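Local coordinates for putative uncharacterized protein (Coprinopsis cinerea, PDB 3W9A), which probably hydrolyses beta-glucans, being the catalytic beta-jelly-roll domain of a glycoside hydrolase family 131 enzyme, at residues Arg2-Gly7 with Ala87-Gly92; Thr40-Asn45 with Asp67-Trp72; Lys63-Thr68 with Pro212-Val217. All coordinates share one frame; numbering follows the deposited sequence.

Contact 1: residues Arg2-Gly7 with Ala87-Gly92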
ATOM      1  N   ARG A   2      -3.693   5.391  19.027  1.00 19.41           N
ATOM      2  CA  ARG A   2      -2.884   6.525  18.583  1.00 20.88           C
ATOM      3  C   ARG A   2      -2.067   6.197  17.339  1.00 19.62           C
ATOM      4  O   ARG A   2      -1.579   5.063  17.137  1.00 17.32           O
ATOM      5  CB  ARG A   2      -2.008   7.112  19.697  1.00 24.05           C
ATOM      6  CG  ARG A   2      -0.969   6.199  20.311  1.00 27.59           C
ATOM      7  CD  ARG A   2      -0.005   6.986  21.201  1.00 29.61           C
ATOM      8  NE  ARG A   2       1.378   6.606  20.930  1.00 32.55           N
ATOM      9  CZ  ARG A   2       2.066   6.930  19.829  1.00 35.66           C
ATOM     10  NH1 ARG A   2       1.519   7.652  18.851  1.00 39.70           N
ATOM     11  NH2 ARG A   2       3.321   6.524  19.700  1.00 36.34           N
ATOM     12  N   ILE A   3      -1.953   7.209  16.494  1.00 19.15           N
ATOM     13  CA  ILE A   3      -1.324   7.048  15.224  1.00 18.87           C
ATOM     14  C   ILE A   3       0.161   7.129  15.476  1.00 18.14           C
ATOM     15  O   ILE A   3       0.654   8.089  16.059  1.00 19.16           O
ATOM     16  CB  ILE A   3      -1.837   8.084  14.204  1.00 19.32           C
ATOM     17  CG1 ILE A   3      -3.340   7.831  13.968  1.00 19.79           C
ATOM     18  CG2 ILE A   3      -1.067   7.978  12.892  1.00 18.39           C
ATOM     19  CD1 ILE A   3      -4.028   8.849  13.092  1.00 20.86           C
ATOM     20  N   VAL A   4       0.861   6.084  15.056  1.00 16.41           N
ATOM     21  CA  VAL A   4       2.293   5.999  15.247  1.00 15.58           C
ATOM     22  C   VAL A   4       3.001   6.696  14.088  1.00 13.89           C
ATOM     23  O   VAL A   4       3.975   7.402  14.306  1.00 12.54           O
ATOM     24  CB  VAL A   4       2.757   4.536  15.382  1.00 16.23           C
ATOM     25  CG1 VAL A   4       4.224   4.496  15.747  1.00 16.66           C
ATOM     26  CG2 VAL A   4       1.922   3.802  16.442  1.00 16.57           C
ATOM     27  N   TRP A   5       2.482   6.504  12.867  1.00 12.36           N
ATOM     28  CA  TRP A   5       3.006   7.171  11.672  1.00 11.23           C
ATOM     29  C   TRP A   5       1.827   7.475  10.753  1.00 11.46           C
ATOM     30  O   TRP A   5       0.920   6.621  10.527  1.00 10.32           O
ATOM     31  CB  TRP A   5       4.074   6.312  10.966  1.00 10.81           C
ATOM     32  CG  TRP A   5       4.432   6.745   9.578  1.00 10.02           C
ATOM     33  CD1 TRP A   5       5.363   7.689   9.225  1.00 10.03           C
ATOM     34  CD2 TRP A   5       3.864   6.265   8.352  1.00  9.55           C
ATOM     35  NE1 TRP A   5       5.417   7.812   7.855  1.00  9.80           N
ATOM     36  CE2 TRP A   5       4.495   6.961   7.295  1.00  9.40           C
ATOM     37  CE3 TRP A   5       2.883   5.316   8.046  1.00  9.47           C
ATOM     38  CZ2 TRP A   5       4.190   6.730   5.950  1.00  9.20           C
ATOM     39  CZ3 TRP A   5       2.568   5.078   6.707  1.00  9.39           C
ATOM     40  CH2 TRP A   5       3.227   5.785   5.670  1.00  9.54           C
ATOM     41  N   ASP A   6       1.828   8.707  10.266  1.00 11.59           N
ATOM     42  CA  ASP A   6       0.748   9.218   9.433  1.00 12.32           C
ATOM     43  C   ASP A   6       1.239   9.408   7.993  1.00 11.97           C
ATOM     44  O   ASP A   6       2.075  10.280   7.708  1.00 12.44           O
ATOM     45  CB  ASP A   6       0.200  10.509  10.029  1.00 12.60           C
ATOM     46  CG  ASP A   6      -1.138  10.912   9.435  1.00 13.00           C
ATOM     47  OD1 ASP A   6      -1.470  10.475   8.321  1.00 12.49           O
ATOM     48  OD2 ASP A   6      -1.838  11.710  10.076  1.00 14.22           O
ATOM     49  N   GLY A   7       0.735   8.549   7.109  1.00 11.75           N
ATOM     50  CA  GLY A   7       1.028   8.604   5.674  1.00 11.29           C
ATOM     51  C   GLY A   7       0.055   9.440   4.864  1.00 11.28           C
ATOM     52  O   GLY A   7      -0.038   9.279   3.634  1.00 11.33           O
ATOM     53  N   ALA A  87      10.031   6.384  14.814  1.00 11.04           N
ATOM     54  CA  ALA A  87       9.276   5.476  15.682  1.00 11.08           C
ATOM     55  C   ALA A  87       9.570   4.011  15.432  1.00 10.99           C
ATOM     56  O   ALA A  87      10.075   3.635  14.382  1.00 11.34           O
ATOM     57  CB  ALA A  87       7.786   5.725  15.495  1.00 11.13           C
ATOM     58  N   ASN A  88       9.163   3.166  16.369  1.00 11.29           N
ATOM     59  CA  ASN A  88       9.243   1.729  16.187  1.00 11.54           C
ATOM     60  C   ASN A  88       7.949   1.230  15.562  1.00 11.73           C
ATOM     61  O   ASN A  88       6.907   1.186  16.220  1.00 11.82           O
ATOM     62  CB  ASN A  88       9.531   1.014  17.523  1.00 11.52           C
ATOM     63  CG  ASN A  88       9.953  -0.431  17.342  1.00 11.26           C
ATOM     64  OD1 ASN A  88       9.579  -1.081  16.375  1.00 11.03           O
ATOM     65  ND2 ASN A  88      10.728  -0.944  18.281  1.00 11.30           N
ATOM     66  N   LEU A  89       8.018   0.853  14.288  1.00 11.62           N
ATOM     67  CA  LEU A  89       6.851   0.331  13.589  1.00 11.96           C
ATOM     68  C   LEU A  89       6.746  -1.202  13.675  1.00 11.88           C
ATOM     69  O   LEU A  89       5.992  -1.824  12.913  1.00 11.43           O
ATOM     70  CB  LEU A  89       6.893   0.772  12.122  1.00 12.12           C
ATOM     71  CG  LEU A  89       7.084   2.267  11.884  1.00 11.99           C
ATOM     72  CD1 LEU A  89       7.128   2.550  10.379  1.00 11.79           C
ATOM     73  CD2 LEU A  89       5.953   3.049  12.546  1.00 11.98           C
ATOM     74  N   GLY A  90       7.500  -1.800  14.599  1.00 11.36           N
ATOM     75  CA  GLY A  90       7.608  -3.232  14.670  1.00 12.05           C
ATOM     76  C   GLY A  90       7.647  -3.799  16.079  1.00 12.20           C
ATOM     77  O   GLY A  90       8.230  -4.858  16.306  1.00 11.93           O
ATOM     78  N   GLN A  91       7.017  -3.102  17.017  1.00 12.86           N
ATOM     79  CA  GLN A  91       6.771  -3.652  18.349  1.00 13.16           C
ATOM     80  C   GLN A  91       5.292  -3.585  18.704  1.00 13.18           C
ATOM     81  O   GLN A  91       4.565  -2.713  18.228  1.00 13.31           O
ATOM     82  CB  GLN A  91       7.583  -2.900  19.396  1.00 13.35           C
ATOM     83  CG  GLN A  91       7.085  -1.502  19.674  1.00 13.77           C
ATOM     84  CD  GLN A  91       7.943  -0.765  20.667  1.00 14.18           C
ATOM     85  OE1 GLN A  91       7.945   0.476  20.723  1.00 15.74           O
ATOM     86  NE2 GLN A  91       8.655  -1.510  21.464  1.00 13.44           N
ATOM     87  N   GLY A  92       4.858  -4.498  19.567  1.00 13.36           N
ATOM     88  CA  GLY A  92       3.486  -4.538  20.021  1.00 13.22           C
ATOM     89  C   GLY A  92       2.550  -4.982  18.925  1.00 13.26           C
ATOM     90  O   GLY A  92       2.957  -5.684  18.003  1.00 13.84           O
TER

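Contact 2: residues Thr40-Asn45 with Asp67-Trp72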
ATOM      1  N   THR A  40       9.853  12.264 -11.250  1.00 14.32           N
ATOM      2  CA  THR A  40       8.939  11.665 -10.289  1.00 13.67           C
ATOM      3  C   THR A  40       7.495  11.634 -10.821  1.00 13.18           C
ATOM      4  O   THR A  40       6.751  10.657 -10.609  1.00 11.61           O
ATOM      5  CB  THR A  40       9.060  12.365  -8.932  1.00 13.13           C
ATOM      6  OG1 THR A  40      10.342  12.059  -8.405  1.00 12.57           O
ATOM      7  CG2 THR A  40       7.990  11.878  -7.948  1.00 12.76           C
ATOM      8  N   SER A  41       7.127  12.664 -11.576  1.00 13.07           N
ATOM      9  CA  SER A  41       5.786  12.726 -12.167  1.00 13.05           C
ATOM     10  C   SER A  41       5.458  11.597 -13.180  1.00 13.02           C
ATOM     11  O   SER A  41       4.309  11.434 -13.537  1.00 12.60           O
ATOM     12  CB  SER A  41       5.565  14.069 -12.845  1.00 13.20           C
ATOM     13  OG  SER A  41       6.327  14.116 -14.029  1.00 13.27           O
ATOM     14  N   ARG A  42       6.456  10.848 -13.649  1.00 13.31           N
ATOM     15  CA  ARG A  42       6.201   9.629 -14.429  1.00 14.16           C
ATOM     16  C   ARG A  42       5.659   8.481 -13.537  1.00 13.34           C
ATOM     17  O   ARG A  42       4.969   7.576 -14.025  1.00 12.80           O
ATOM     18  CB  ARG A  42       7.479   9.179 -15.127  1.00 15.91           C
ATOM     19  CG  ARG A  42       7.280   8.081 -16.155  1.00 17.95           C
ATOM     20  CD  ARG A  42       8.597   7.648 -16.768  1.00 19.61           C
ATOM     21  NE  ARG A  42       9.261   8.751 -17.449  1.00 21.06           N
ATOM     22  CZ  ARG A  42      10.485   8.683 -17.962  1.00 23.09           C
ATOM     23  NH1 ARG A  42      11.196   7.571 -17.863  1.00 23.44           N
ATOM     24  NH2 ARG A  42      11.005   9.742 -18.573  1.00 24.46           N
ATOM     25  N   TYR A  43       5.954   8.536 -12.234  1.00 12.02           N
ATOM     26  CA  TYR A  43       5.667   7.424 -11.318  1.00 11.49           C
ATOM     27  C   TYR A  43       4.682   7.733 -10.187  1.00 10.80           C
ATOM     28  O   TYR A  43       3.956   6.848  -9.727  1.00 10.08           O
ATOM     29  CB  TYR A  43       6.973   6.938 -10.703  1.00 11.83           C
ATOM     30  CG  TYR A  43       8.085   6.729 -11.700  1.00 12.01           C
ATOM     31  CD1 TYR A  43       7.954   5.798 -12.747  1.00 12.13           C
ATOM     32  CD2 TYR A  43       9.253   7.448 -11.605  1.00 12.23           C
ATOM     33  CE1 TYR A  43       8.973   5.606 -13.658  1.00 12.11           C
ATOM     34  CE2 TYR A  43      10.269   7.276 -12.516  1.00 12.30           C
ATOM     35  CZ  TYR A  43      10.123   6.368 -13.545  1.00 12.31           C
ATOM     36  OH  TYR A  43      11.160   6.207 -14.422  1.00 11.99           O
ATOM     37  N   LEU A  44       4.676   8.978  -9.731  1.00 10.53           N
ATOM     38  CA  LEU A  44       3.834   9.385  -8.610  1.00 10.69           C
ATOM     39  C   LEU A  44       3.042  10.631  -8.948  1.00 10.70           C
ATOM     40  O   LEU A  44       3.610  11.653  -9.314  1.00 10.42           O
ATOM     41  CB  LEU A  44       4.686   9.623  -7.354  1.00 10.42           C
ATOM     42  CG  LEU A  44       5.437   8.404  -6.807  1.00 10.55           C
ATOM     43  CD1 LEU A  44       6.379   8.827  -5.692  1.00 10.64           C
ATOM     44  CD2 LEU A  44       4.497   7.282  -6.328  1.00 10.41           C
ATOM     45  N   ASN A  45       1.721  10.533  -8.841  1.00 11.04           N
ATOM     46  CA  ASN A  45       0.849  11.669  -9.067  1.00 11.61           C
ATOM     47  C   ASN A  45      -0.244  11.744  -8.018  1.00 12.49           C
ATOM     48  O   ASN A  45      -0.681  10.728  -7.477  1.00 13.24           O
ATOM     49  CB  ASN A  45       0.244  11.616 -10.471  1.00 11.73           C
ATOM     50  CG  ASN A  45       1.286  11.770 -11.539  1.00 11.43           C
ATOM     51  OD1 ASN A  45       1.793  10.776 -12.084  1.00 11.57           O
ATOM     52  ND2 ASN A  45       1.690  13.010 -11.788  1.00 11.20           N
ATOM     53  N   ASP A  67       6.013   1.785 -15.284  1.00 13.67           N
ATOM     54  CA  ASP A  67       6.173   1.555 -16.716  1.00 13.58           C
ATOM     55  C   ASP A  67       7.514   0.897 -16.940  1.00 12.84           C
ATOM     56  O   ASP A  67       8.196   0.544 -15.962  1.00 12.40           O
ATOM     57  CB  ASP A  67       5.997   2.850 -17.536  1.00 14.31           C
ATOM     58  CG  ASP A  67       7.094   3.879 -17.292  1.00 14.99           C
ATOM     59  OD1 ASP A  67       8.148   3.581 -16.689  1.00 14.81           O
ATOM     60  OD2 ASP A  67       6.876   5.027 -17.703  1.00 16.35           O
ATOM     61  N   THR A  68       7.892   0.728 -18.209  1.00 12.42           N
ATOM     62  CA  THR A  68       9.110   0.024 -18.555  1.00 12.17           C
ATOM     63  C   THR A  68      10.367   0.731 -18.060  1.00 12.03           C
ATOM     64  O   THR A  68      11.388   0.093 -17.914  1.00 12.11           O
ATOM     65  CB  THR A  68       9.261  -0.219 -20.074  1.00 12.48           C
ATOM     66  OG1 THR A  68       9.382   1.024 -20.767  1.00 13.18           O
ATOM     67  CG2 THR A  68       8.106  -0.964 -20.593  1.00 12.63           C
ATOM     68  N   THR A  69      10.284   2.028 -17.768  1.00 11.79           N
ATOM     69  CA  THR A  69      11.433   2.751 -17.212  1.00 11.87           C
ATOM     70  C   THR A  69      11.524   2.714 -15.686  1.00 11.47           C
ATOM     71  O   THR A  69      12.443   3.304 -15.122  1.00 11.29           O
ATOM     72  CB  THR A  69      11.422   4.221 -17.621  1.00 12.04           C
ATOM     73  OG1 THR A  69      10.418   4.929 -16.854  1.00 12.52           O
ATOM     74  CG2 THR A  69      11.169   4.367 -19.133  1.00 12.22           C
ATOM     75  N   ALA A  70      10.582   2.044 -15.022  1.00 10.95           N
ATOM     76  CA  ALA A  70      10.509   2.049 -13.554  1.00 10.84           C
ATOM     77  C   ALA A  70      11.412   0.975 -12.964  1.00 10.87           C
ATOM     78  O   ALA A  70      10.954   0.017 -12.352  1.00 11.36           O
ATOM     79  CB  ALA A  70       9.070   1.839 -13.098  1.00 10.96           C
ATOM     80  N   THR A  71      12.705   1.131 -13.163  1.00 10.94           N
ATOM     81  CA  THR A  71      13.644   0.068 -12.916  1.00 11.13           C
ATOM     82  C   THR A  71      14.658   0.613 -11.924  1.00 11.79           C
ATOM     83  O   THR A  71      15.285   1.636 -12.187  1.00 11.53           O
ATOM     84  CB  THR A  71      14.305  -0.362 -14.241  1.00 11.29           C
ATOM     85  OG1 THR A  71      14.765   0.778 -14.959  1.00 11.00           O
ATOM     86  CG2 THR A  71      13.301  -1.054 -15.121  1.00 11.32           C
ATOM     87  N   TRP A  72      14.791  -0.037 -10.770  1.00 11.92           N
ATOM     88  CA  TRP A  72      15.668   0.481  -9.722  1.00 12.10           C
ATOM     89  C   TRP A  72      16.900  -0.404  -9.535  1.00 12.66           C
ATOM     90  O   TRP A  72      18.028  -0.020  -9.911  1.00 12.98           O
ATOM     91  CB  TRP A  72      14.895   0.637  -8.410  1.00 11.93           C
ATOM     92  CG  TRP A  72      15.737   1.144  -7.310  1.00 11.30           C
ATOM     93  CD1 TRP A  72      16.405   2.316  -7.291  1.00 11.13           C
ATOM     94  CD2 TRP A  72      16.022   0.493  -6.070  1.00 11.09           C
ATOM     95  NE1 TRP A  72      17.093   2.448  -6.121  1.00 11.20           N
ATOM     96  CE2 TRP A  72      16.875   1.342  -5.347  1.00 11.01           C
ATOM     97  CE3 TRP A  72      15.633  -0.723  -5.494  1.00 11.09           C
ATOM     98  CZ2 TRP A  72      17.347   1.027  -4.071  1.00 11.19           C
ATOM     99  CZ3 TRP A  72      16.106  -1.047  -4.224  1.00 11.00           C
ATOM    100  CH2 TRP A  72      16.961  -0.178  -3.528  1.00 11.25           C
TER

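Contact 3: residues Lys63-Thr68 with Pro212-Val217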
ATOM      1  N   LYS A  63      -1.751   8.241  -7.183  1.00 10.94           N
ATOM      2  CA  LYS A  63      -1.684   7.311  -8.318  1.00 11.16           C
ATOM      3  C   LYS A  63      -0.259   6.820  -8.433  1.00 10.90           C
ATOM      4  O   LYS A  63       0.652   7.608  -8.649  1.00 10.89           O
ATOM      5  CB  LYS A  63      -2.070   7.991  -9.637  1.00 11.61           C
ATOM      6  CG  LYS A  63      -2.343   6.982 -10.749  1.00 12.00           C
ATOM      7  CD  LYS A  63      -2.217   7.518 -12.179  1.00 12.42           C
ATOM      8  CE  LYS A  63      -2.632   8.936 -12.384  1.00 12.92           C
ATOM      9  NZ  LYS A  63      -2.784   9.293 -13.837  1.00 12.90           N
ATOM     10  N   VAL A  64      -0.062   5.517  -8.302  1.00 11.11           N
ATOM     11  CA  VAL A  64       1.269   4.922  -8.408  1.00 11.19           C
ATOM     12  C   VAL A  64       1.358   4.344  -9.798  1.00 11.11           C
ATOM     13  O   VAL A  64       0.562   3.501 -10.138  1.00 10.84           O
ATOM     14  CB  VAL A  64       1.451   3.821  -7.326  1.00 11.12           C
ATOM     15  CG1 VAL A  64       2.647   2.936  -7.626  1.00 11.35           C
ATOM     16  CG2 VAL A  64       1.559   4.455  -5.945  1.00 11.18           C
ATOM     17  N   THR A  65       2.322   4.792 -10.599  1.00 11.56           N
ATOM     18  CA  THR A  65       2.483   4.270 -11.953  1.00 11.92           C
ATOM     19  C   THR A  65       3.805   3.520 -12.139  1.00 12.27           C
ATOM     20  O   THR A  65       4.884   4.043 -11.844  1.00 12.29           O
ATOM     21  CB  THR A  65       2.363   5.399 -13.025  1.00 11.92           C
ATOM     22  OG1 THR A  65       1.073   6.014 -12.953  1.00 11.70           O
ATOM     23  CG2 THR A  65       2.577   4.851 -14.455  1.00 12.13           C
ATOM     24  N   ILE A  66       3.710   2.306 -12.676  1.00 12.58           N
ATOM     25  CA  ILE A  66       4.876   1.572 -13.151  1.00 13.27           C
ATOM     26  C   ILE A  66       4.873   1.491 -14.675  1.00 13.47           C
ATOM     27  O   ILE A  66       3.841   1.242 -15.300  1.00 13.19           O
ATOM     28  CB  ILE A  66       4.976   0.166 -12.524  1.00 13.95           C
ATOM     29  CG1 ILE A  66       3.662  -0.610 -12.698  1.00 14.35           C
ATOM     30  CG2 ILE A  66       5.397   0.284 -11.060  1.00 13.95           C
ATOM     31  CD1 ILE A  66       3.715  -2.077 -12.325  1.00 14.80           C
ATOM     32  N   ASP A  67       6.013   1.785 -15.284  1.00 13.67           N
ATOM     33  CA  ASP A  67       6.173   1.555 -16.716  1.00 13.58           C
ATOM     34  C   ASP A  67       7.514   0.897 -16.940  1.00 12.84           C
ATOM     35  O   ASP A  67       8.196   0.544 -15.962  1.00 12.40           O
ATOM     36  CB  ASP A  67       5.997   2.850 -17.536  1.00 14.31           C
ATOM     37  CG  ASP A  67       7.094   3.879 -17.292  1.00 14.99           C
ATOM     38  OD1 ASP A  67       8.148   3.581 -16.689  1.00 14.81           O
ATOM     39  OD2 ASP A  67       6.876   5.027 -17.703  1.00 16.35           O
ATOM     40  N   THR A  68       7.892   0.728 -18.209  1.00 12.42           N
ATOM     41  CA  THR A  68       9.110   0.024 -18.555  1.00 12.17           C
ATOM     42  C   THR A  68      10.367   0.731 -18.060  1.00 12.03           C
ATOM     43  O   THR A  68      11.388   0.093 -17.914  1.00 12.11           O
ATOM     44  CB  THR A  68       9.261  -0.219 -20.074  1.00 12.48           C
ATOM     45  OG1 THR A  68       9.382   1.024 -20.767  1.00 13.18           O
ATOM     46  CG2 THR A  68       8.106  -0.964 -20.593  1.00 12.63           C
ATOM     47  N   PRO A 212       1.732   0.808 -19.466  1.00 12.86           N
ATOM     48  CA  PRO A 212       1.900   1.092 -18.037  1.00 12.57           C
ATOM     49  C   PRO A 212       0.727   0.620 -17.204  1.00 12.54           C
ATOM     50  O   PRO A 212      -0.344   0.339 -17.742  1.00 12.48           O
ATOM     51  CB  PRO A 212       2.033   2.626 -17.977  1.00 13.08           C
ATOM     52  CG  PRO A 212       2.187   3.086 -19.387  1.00 13.07           C
ATOM     53  CD  PRO A 212       1.565   2.041 -20.255  1.00 13.20           C
ATOM     54  N   GLU A 213       0.950   0.507 -15.893  1.00 12.73           N
ATOM     55  CA  GLU A 213      -0.098   0.225 -14.921  1.00 12.48           C
ATOM     56  C   GLU A 213      -0.269   1.392 -13.949  1.00 12.26           C
ATOM     57  O   GLU A 213       0.720   1.989 -13.520  1.00 12.28           O
ATOM     58  CB  GLU A 213       0.267  -0.992 -14.077  1.00 12.60           C
ATOM     59  CG  GLU A 213       0.484  -2.273 -14.849  1.00 12.64           C
ATOM     60  CD  GLU A 213       0.541  -3.493 -13.941  1.00 12.43           C
ATOM     61  OE1 GLU A 213       0.651  -3.315 -12.707  1.00 12.12           O
ATOM     62  OE2 GLU A 213       0.480  -4.634 -14.462  1.00 12.15           O
ATOM     63  N   ASP A 214      -1.519   1.710 -13.605  1.00 12.05           N
ATOM     64  CA  ASP A 214      -1.824   2.646 -12.522  1.00 11.71           C
ATOM     65  C   ASP A 214      -2.458   1.876 -11.378  1.00 11.79           C
ATOM     66  O   ASP A 214      -3.349   1.044 -11.583  1.00 11.78           O
ATOM     67  CB  ASP A 214      -2.786   3.746 -12.975  1.00 11.89           C
ATOM     68  CG  ASP A 214      -2.230   4.600 -14.109  1.00 11.71           C
ATOM     69  OD1 ASP A 214      -1.020   4.841 -14.169  1.00 12.21           O
ATOM     70  OD2 ASP A 214      -3.032   5.037 -14.938  1.00 11.39           O
ATOM     71  N   TRP A 215      -1.984   2.156 -10.173  1.00 11.30           N
ATOM     72  CA  TRP A 215      -2.612   1.705  -8.947  1.00 11.26           C
ATOM     73  C   TRP A 215      -2.901   2.972  -8.155  1.00 11.47           C
ATOM     74  O   TRP A 215      -2.124   3.933  -8.223  1.00 11.50           O
ATOM     75  CB  TRP A 215      -1.644   0.811  -8.162  1.00 11.23           C
ATOM     76  CG  TRP A 215      -1.288  -0.485  -8.847  1.00 11.31           C
ATOM     77  CD1 TRP A 215      -0.508  -0.650  -9.959  1.00 11.42           C
ATOM     78  CD2 TRP A 215      -1.672  -1.792  -8.426  1.00 11.27           C
ATOM     79  NE1 TRP A 215      -0.429  -1.975 -10.277  1.00 11.55           N
ATOM     80  CE2 TRP A 215      -1.130  -2.701  -9.347  1.00 11.39           C
ATOM     81  CE3 TRP A 215      -2.448  -2.276  -7.375  1.00 11.18           C
ATOM     82  CZ2 TRP A 215      -1.303  -4.068  -9.230  1.00 11.12           C
ATOM     83  CZ3 TRP A 215      -2.655  -3.647  -7.282  1.00 11.21           C
ATOM     84  CH2 TRP A 215      -2.077  -4.522  -8.197  1.00 11.19           C
ATOM     85  N   TYR A 216      -4.017   3.002  -7.438  1.00 11.65           N
ATOM     86  CA  TYR A 216      -4.347   4.149  -6.607  1.00 11.85           C
ATOM     87  C   TYR A 216      -4.325   3.762  -5.141  1.00 11.96           C
ATOM     88  O   TYR A 216      -4.806   2.691  -4.750  1.00 10.81           O
ATOM     89  CB  TYR A 216      -5.699   4.734  -6.996  1.00 12.43           C
ATOM     90  CG  TYR A 216      -5.806   5.162  -8.455  1.00 13.56           C
ATOM     91  CD1 TYR A 216      -5.841   6.505  -8.810  1.00 13.72           C
ATOM     92  CD2 TYR A 216      -5.888   4.216  -9.481  1.00 14.00           C
ATOM     93  CE1 TYR A 216      -5.970   6.904 -10.130  1.00 13.98           C
ATOM     94  CE2 TYR A 216      -5.991   4.609 -10.803  1.00 13.87           C
ATOM     95  CZ  TYR A 216      -6.036   5.947 -11.118  1.00 14.28           C
ATOM     96  OH  TYR A 216      -6.142   6.333 -12.431  1.00 14.61           O
ATOM     97  N   VAL A 217      -3.750   4.637  -4.327  1.00 12.28           N
ATOM     98  CA  VAL A 217      -3.535   4.347  -2.903  1.00 12.91           C
ATOM     99  C   VAL A 217      -3.988   5.549  -2.098  1.00 12.96           C
ATOM    100  O   VAL A 217      -3.642   6.678  -2.446  1.00 13.56           O
ATOM    101  CB  VAL A 217      -2.042   4.102  -2.600  1.00 13.18           C
ATOM    102  CG1 VAL A 217      -1.804   3.912  -1.105  1.00 13.42           C
ATOM    103  CG2 VAL A 217      -1.516   2.925  -3.393  1.00 13.19           C
TER

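Contact 1: residues Arg2-Gly7 with Ala87-Gly92
Val4 faces Ala87 and Leu89 where the first strand of the beta-jelly roll meets the loop that runs on to strand 93-101. The chain turns a corner at Val4, and Val4 and Trp5 together face Ile222 of strand 213-224 as a classic beta bulge. The contact illustrates how a corner can be packed by apolar contacts alone, since no hydrogen bond joins the two segments and they bury only 150 Å² between them. One branch of Val4 does the work. CG1 lies anti to the backbone N (chi1 -173°), which brings it 3.8 Å from Ala87 CB and 3.9 Å from Leu89 CD2, so that this single methyl fits against both. The side chains of Val4 and Leu89 run alongside one another, pointing opposite ways, with CD2 of the leucine touching the valine methyl and also, at 4.1 Å, Trp5 CB. Beyond CB, Trp5 leads away from 87-92: its indole meets Tyr30 edge-to-face and its NE1 is hydrogen-bonded to Thr29 O. Leu89 in turn rests on Pro83 of strand 77-83 and on Ile222, both of which Trp5 also touches, so leucine and tryptophan share a buried floor made by two strands. Within the loop, Leu89 N and Leu89 O are hydrogen-bonded to Ser196 OG and Tyr96 OH, and an Asx turn forms in which Gly90 N donates to Asn88 OD1 over 2.8 Å, tilted 20° from the plane of the amide carbonyl.

Contact 2: residues Thr40-Asn45 with Asp67-Trp72
Tyr43 and Ala70 are the residues whose CA atoms come closest, 7.6 Å apart, where the lead-in to strand 44-47 faces a type I beta turn running from Asp67 to Ala70. This is a loop-to-loop junction at one end of the jelly-roll sheet, and it shows how a single hydroxyl can tie several side chains together. Thr69 OG1 accepts two bonds across the contact. Arg42 NH1 reaches it over 2.9 Å with a fairly straight N-H (163°), the oxygen lying at the edge of the guanidinium and almost in its plane; Tyr43, whose side chain crosses the threonine at about a right angle, donates through OH from 2.8 Å. The hydroxyl in turn donates a hydrogen bond to Asp67 OD1, 2.6 Å away and met on the syn side. That same carboxylate oxygen takes Thr69 N from above its plane, giving an Asx turn, so Asp67 fixes the threonine that receives the other two. Asp67 OD2 lies against the aliphatic part of Arg42, 3.3 Å from its CD, while the charged ends stay beyond salt-bridge range. A valine in place of Thr69 would probably leave Arg42 NH1 and Tyr43 OH without their shared acceptor, freeing the guanidinium to turn. Tyr43 has a second polar partner in Gly38 N, and its side chain also touches Trp32 and Thr79. With CG beside the backbone N (chi1 -47°), the tyrosine ring comes up to the turn and offers an edge to Asp67 OD1, whose carboxylate stands steeply to it. Arg42 CB sits over the centre of one ring face, while Tyr43 CE1 meets the Ala70 methyl at 3.8 Å.

Contact 3: residues Lys63-Thr68 with Pro212-Val217
Lys63 and Tyr216 form a non-hydrogen-bonded pair in the antiparallel ladder between strands 61-66 and 213-224 of the jelly roll, and the lysine shows how a long side chain can be used along its whole length. Its CB already lies 4.1 Å from Tyr216 CE1. CG then passes over one face of the ring, offset toward the rim, and makes a CH-pi contact with the centroid 4.0 Å away. Having CG anti to the backbone N (chi1 -166°) keeps the lysine alongside the tyrosine, the two pointing the same way. A bend at chi3 (-34°, off the staggered position) follows, with CD resting against the Asp214 carboxylate, 3.5 Å from its CG. At the tip, NZ remains 4.4 Å from Asp214 OD2, near but beyond a salt bridge; that oxygen is hydrogen-bonded to Asn106 ND2. The other carboxylate oxygen, OD1, takes the hydroxyl of Thr65 on its anti side over 2.7 Å, tying neighbouring strands together on the same face as the lysine.

Val64 with Trp215 and Ile66 with Glu213 are the hydrogen-bonded pairs, closed by four backbone bonds, of which Val64 N to Trp215 O is the shortest at 2.6 Å. On their face, Trp215 NE1 donates to Glu213 OE1 over 3.0 Å, while Glu213 OE2 is held by His114, Arg205 and Asp109 N. Ile66 CD1 packs alongside the glutamate, 3.3 Å from OE1.

Strand 44-47 pairs with the far edge of strand 61-66, and strand 93-101 with that of strand 213-224. Val64, Ile66 and Trp215 meet Val203 of strand 203-205, in the second sheet; Val64 and Ile66 also touch strand 77-83 of that sheet.

Overall arrangement
From the N terminus, the chain leaves strand 3-6 and closes its first long loop at residues 87-92, making contact 1. Contact 2 is nested inside this loop: segment 40-45 is met again at 67-72, after strands 44-47 and 61-66 have paired as neighbours. Contact 3 begins at 63-68, overlapping 67-72 at Asp67 and Thr68, but closes only at 212-217, so it crosses contact 1. Contacts 2 and 3 adjoin, with centres 8 Å apart, whereas contact 1 lies on the opposite side of the chain's centre from contact 3. Strand 213-224 bridges that gap, pairing with strand 61-66 and with strand 3-6 within one sheet.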